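Side-chain contacts in listeriolysin O (Listeria monocytogenes, PDB 4CDB), which binds cholesterol-containing host membranes, changes conformation and inserts into them as an oligomeric pore, thereby lysing cells: residues V236-E239 with Q240-L244; I23-Y26 with I27-L30. One frame throughout, in Å; residues are numbered along the deposited sequence.

Interaction 1 (V236-E239 with Q240-L244); sequences VTKE and QLQAL. With NA (sodium ion), chain O.
T237 and Q240 meet as a capping box at the start of helix 238-243. T237 OG1 accepts a weak bond from Q240 N (3.4 Å, N-H...O angle 157°), and Q240 OE1 accepts an equally weak one from T237 N (3.4 Å), so each side chain serves the other residue's backbone NH. The T237 hydroxyl is brought there by a chi1 of 62°, which places OG1 between the backbone N and the carbonyl carbon; from that position it also packs on Q240 CG at 3.3 Å. Q240 OE1 has a second task, since it binds a sodium ion at 2.5 Å, and a water lies 2.8 Å from the same ion. The ion would be expected to polarise the amide C=O and to help fix the rotation of the group. Extended beyond CG, the Q240 chain lays OE1 beside V236, crossing that side chain obliquely.

V236, the residue before the N-cap, reaches across the cap to L241 five positions on: CG1 meets L241 CD2 at 4.0 Å, the two chains nearly perpendicular, a hydrophobic staple. Behind the cap, regular i to i+4 bonds run from L241 N to T237 O, from Q242 N to K238 O (3.0 Å) and from A243 N to E239 O. K238 and Q242 follow the same spacing and run out from the helix together, with K238 CG 3.5 Å from Q242 NE2. Buried L241 also packs against V109 and F232 from loops, while helix 14-28 covers T237, K238, L241 and Q242 through H19, I23 and Y26.

Interaction 2 (I23-Y26 with I27-L30); sequences IDKY and IQGL
Y26 and L30 meet where helix 14-28 gives way to loop, and the contacts across I23-L30 are those of a last helical turn. Two backbone bonds define it: I27 N to I23 O at 3.0 Å, close to straight with an N-H...O angle of 168°, and Q28 N to D24 O at 2.9 Å. Beyond them come two i to i+3 bonds, a weak one from G29 N to Y26 O, bent to 135°, and one from L30 N to I27 O.

Polar side-chain ends reach outside the turn. D24 forms a salt bridge with R227 and a hydrogen bond with S229 OG, which accounts for both oxygens of this buried carboxylate, and the Y26 hydroxyl is hydrogen-bonded to V246 O.

Packing contacts make up the rest. The Q28 methylenes pass D24 O, CG at 3.2 Å. I23 and I27 extend in the same direction from successive turns, with I23 CG2 3.9 Å from I27 CD1; P228 and F232 add to the packing on I27. With CG anti to the backbone N (chi1 174°), the Y26 ring swings over beside its own carbonyl, and one of its faces receives L30 CD2, offset toward the rim and 4.1 Å from Y26 CZ.

Interaction 2 comes first along the chain, at the end of helix 14-28, and interaction 1 follows some two hundred residues later, across the short helix 238-243 and its N-terminal cap, yet their centres lie only 12 Å apart. I23 CD1 packs on V236 O, just before helix 238-243, at 3.4 Å; helix to helix, Y26 CB packs on K238 CD at 3.6 Å and Y26 OH approaches Q242 CG. Both contacts belong to the thiol-activated cytolysin region and sit more than 40 Å from the chain's centre, at one end of the elongated molecule. The N-terminal helix is thereby packed against a segment between strands 207-222 and 252-260 of the large antiparallel sheet.

Interaction 1 (V236-E239 with Q240-L244)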
loop_
_atom_site.group_PDB
_atom_site.type_symbol
_atom_site.label_atom_id
_atom_site.label_comp_id
_atom_site.label_asym_id
_atom_site.label_seq_id
_atom_site.Cartn_x
_atom_site.Cartn_y
_atom_site.Cartn_z
ATOM N N VAL A 236 -6.937 11.224 43.389
ATOM C CA VAL A 236 -7.858 10.490 42.527
ATOM C C VAL A 236 -8.480 9.317 43.281
ATOM O O VAL A 236 -7.800 8.628 44.046
ATOM C CB VAL A 236 -7.159 9.981 41.248
ATOM C CG1 VAL A 236 -8.161 9.298 40.321
ATOM C CG2 VAL A 236 -6.467 11.131 40.527
ATOM N N THR A 237 -9.777 9.104 43.070
ATOM C CA THR A 237 -10.491 8.000 43.702
ATOM C C THR A 237 -11.141 7.094 42.660
ATOM O O THR A 237 -11.230 7.447 41.483
ATOM C CB THR A 237 -11.573 8.507 44.681
ATOM O OG1 THR A 237 -12.553 9.270 43.967
ATOM C CG2 THR A 237 -10.948 9.377 45.757
ATOM N N LYS A 238 -11.585 5.924 43.107
ATOM C CA LYS A 238 -12.291 4.978 42.253
ATOM C C LYS A 238 -13.580 5.600 41.728
ATOM O O LYS A 238 -13.955 5.394 40.573
ATOM C CB LYS A 238 -12.600 3.696 43.032
ATOM C CG LYS A 238 -13.644 2.795 42.385
ATOM C CD LYS A 238 -13.874 1.533 43.205
ATOM C CE LYS A 238 -14.236 1.863 44.644
ATOM N NZ LYS A 238 -14.424 0.639 45.471
ATOM N N GLU A 239 -14.245 6.371 42.582
ATOM C CA GLU A 239 -15.499 7.023 42.215
ATOM C C GLU A 239 -15.310 7.991 41.054
ATOM O O GLU A 239 -16.143 8.060 40.152
ATOM C CB GLU A 239 -16.105 7.754 43.416
ATOM C CG GLU A 239 -16.789 6.848 44.426
ATOM C CD GLU A 239 -15.822 5.941 45.165
ATOM O OE1 GLU A 239 -14.631 6.301 45.284
ATOM O OE2 GLU A 239 -16.257 4.869 45.630
ATOM N N GLN A 240 -14.213 8.738 41.080
ATOM C CA GLN A 240 -13.911 9.672 40.004
ATOM C C GLN A 240 -13.679 8.946 38.681
ATOM O O GLN A 240 -14.159 9.382 37.636
ATOM C CB GLN A 240 -12.703 10.540 40.364
ATOM C CG GLN A 240 -12.936 11.436 41.572
ATOM C CD GLN A 240 -11.664 12.108 42.056
ATOM O OE1 GLN A 240 -10.612 11.996 41.428
ATOM N NE2 GLN A 240 -11.756 12.809 43.180
ATOM N N LEU A 241 -12.946 7.838 38.736
ATOM C CA LEU A 241 -12.660 7.050 37.542
ATOM C C LEU A 241 -13.931 6.459 36.943
ATOM O O LEU A 241 -14.085 6.417 35.724
ATOM C CB LEU A 241 -11.658 5.937 37.854
ATOM C CG LEU A 241 -10.255 6.392 38.261
ATOM C CD1 LEU A 241 -9.338 5.195 38.458
ATOM C CD2 LEU A 241 -9.683 7.355 37.230
ATOM N N GLN A 242 -14.838 6.006 37.803
ATOM C CA GLN A 242 -16.113 5.459 37.345
ATOM C C GLN A 242 -16.947 6.519 36.640
ATOM O O GLN A 242 -17.541 6.258 35.597
ATOM C CB GLN A 242 -16.915 4.866 38.506
ATOM C CG GLN A 242 -16.327 3.603 39.099
ATOM C CD GLN A 242 -17.317 2.858 39.976
ATOM O OE1 GLN A 242 -18.530 2.952 39.782
ATOM N NE2 GLN A 242 -16.803 2.115 40.947
ATOM N N ALA A 243 -16.992 7.713 37.223
ATOM C CA ALA A 243 -17.764 8.816 36.660
ATOM C C ALA A 243 -17.246 9.240 35.289
ATOM O O ALA A 243 -18.004 9.726 34.451
ATOM C CB ALA A 243 -17.762 9.998 37.611
ATOM N N LEU A 244 -15.949 9.059 35.071
ATOM C CA LEU A 244 -15.323 9.442 33.811
ATOM C C LEU A 244 -15.531 8.396 32.723
ATOM O O LEU A 244 -15.199 8.628 31.561
ATOM C CB LEU A 244 -13.828 9.698 34.009
ATOM C CG LEU A 244 -13.487 10.919 34.859
ATOM C CD1 LEU A 244 -11.988 11.048 35.031
ATOM C CD2 LEU A 244 -14.065 12.173 34.226
HETATM NA NA NA O . -10.301 12.635 39.034
HETATM O O HOH W 1 -8.019 14.282 38.912
#

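Interaction 2 (I23-Y26 with I27-L30)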
loop_
_atom_site.group_PDB
_atom_site.type_symbol
_atom_site.label_atom_id
_atom_site.label_comp_id
_atom_site.label_asym_id
_atom_site.label_seq_id
_atom_site.Cartn_x
_atom_site.Cartn_y
_atom_site.Cartn_z
ATOM N N ILE A 23 -8.428 1.826 44.034
ATOM C CA ILE A 23 -8.215 1.955 42.596
ATOM C C ILE A 23 -7.611 0.675 42.024
ATOM O O ILE A 23 -8.064 0.175 40.992
ATOM C CB ILE A 23 -7.331 3.175 42.248
ATOM C CG1 ILE A 23 -8.086 4.471 42.536
ATOM C CG2 ILE A 23 -6.918 3.143 40.785
ATOM C CD1 ILE A 23 -7.234 5.723 42.425
ATOM N N ASP A 24 -6.601 0.141 42.706
ATOM C CA ASP A 24 -5.967 -1.107 42.286
ATOM C C ASP A 24 -6.985 -2.228 42.108
ATOM O O ASP A 24 -7.026 -2.876 41.065
ATOM C CB ASP A 24 -4.895 -1.545 43.289
ATOM C CG ASP A 24 -3.652 -0.682 43.231
ATOM O OD1 ASP A 24 -3.382 -0.093 42.163
ATOM O OD2 ASP A 24 -2.939 -0.598 44.253
ATOM N N LYS A 25 -7.810 -2.444 43.128
ATOM C CA LYS A 25 -8.791 -3.528 43.109
ATOM C C LYS A 25 -9.890 -3.312 42.072
ATOM O O LYS A 25 -10.407 -4.272 41.501
ATOM C CB LYS A 25 -9.406 -3.722 44.499
ATOM C CG LYS A 25 -8.377 -3.960 45.591
ATOM C CD LYS A 25 -7.441 -5.096 45.215
ATOM C CE LYS A 25 -6.270 -5.197 46.177
ATOM N NZ LYS A 25 -6.724 -5.466 47.566
ATOM N N TYR A 26 -10.249 -2.055 41.831
ATOM C CA TYR A 26 -11.261 -1.741 40.826
ATOM C C TYR A 26 -10.763 -2.063 39.419
ATOM O O TYR A 26 -11.470 -2.688 38.629
ATOM C CB TYR A 26 -11.697 -0.273 40.914
ATOM C CG TYR A 26 -12.633 0.145 39.801
ATOM C CD1 TYR A 26 -13.961 -0.264 39.794
ATOM C CD2 TYR A 26 -12.189 0.943 38.755
ATOM C CE1 TYR A 26 -14.820 0.111 38.775
ATOM C CE2 TYR A 26 -13.040 1.325 37.734
ATOM C CZ TYR A 26 -14.354 0.906 37.749
ATOM O OH TYR A 26 -15.201 1.285 36.733
ATOM N N ILE A 27 -9.543 -1.638 39.111
ATOM C CA ILE A 27 -8.974 -1.877 37.790
ATOM C C ILE A 27 -8.668 -3.361 37.583
ATOM O O ILE A 27 -8.937 -3.916 36.518
ATOM C CB ILE A 27 -7.716 -1.015 37.548
ATOM C CG1 ILE A 27 -8.080 0.468 37.590
ATOM C CG2 ILE A 27 -7.069 -1.359 36.213
ATOM C CD1 ILE A 27 -6.910 1.402 37.336
ATOM N N GLN A 28 -8.126 -4.003 38.615
ATOM C CA GLN A 28 -7.834 -5.432 38.562
ATOM C C GLN A 28 -9.108 -6.272 38.476
ATOM O O GLN A 28 -9.064 -7.437 38.089
ATOM C CB GLN A 28 -6.990 -5.865 39.767
ATOM C CG GLN A 28 -5.560 -5.339 39.749
ATOM C CD GLN A 28 -4.813 -5.603 41.047
ATOM O OE1 GLN A 28 -5.354 -6.190 41.984
ATOM N NE2 GLN A 28 -3.559 -5.167 41.106
ATOM N N GLY A 29 -10.239 -5.678 38.842
ATOM C CA GLY A 29 -11.511 -6.373 38.793
ATOM C C GLY A 29 -12.201 -6.266 37.445
ATOM O O GLY A 29 -13.224 -6.910 37.206
ATOM N N LEU A 30 -11.641 -5.449 36.559
ATOM C CA LEU A 30 -12.226 -5.237 35.240
ATOM C C LEU A 30 -12.042 -6.463 34.350
ATOM O O LEU A 30 -10.921 -6.807 33.975
ATOM C CB LEU A 30 -11.619 -4.000 34.572
ATOM C CG LEU A 30 -11.828 -2.672 35.304
ATOM C CD1 LEU A 30 -11.204 -1.527 34.527
ATOM C CD2 LEU A 30 -13.307 -2.417 35.532
#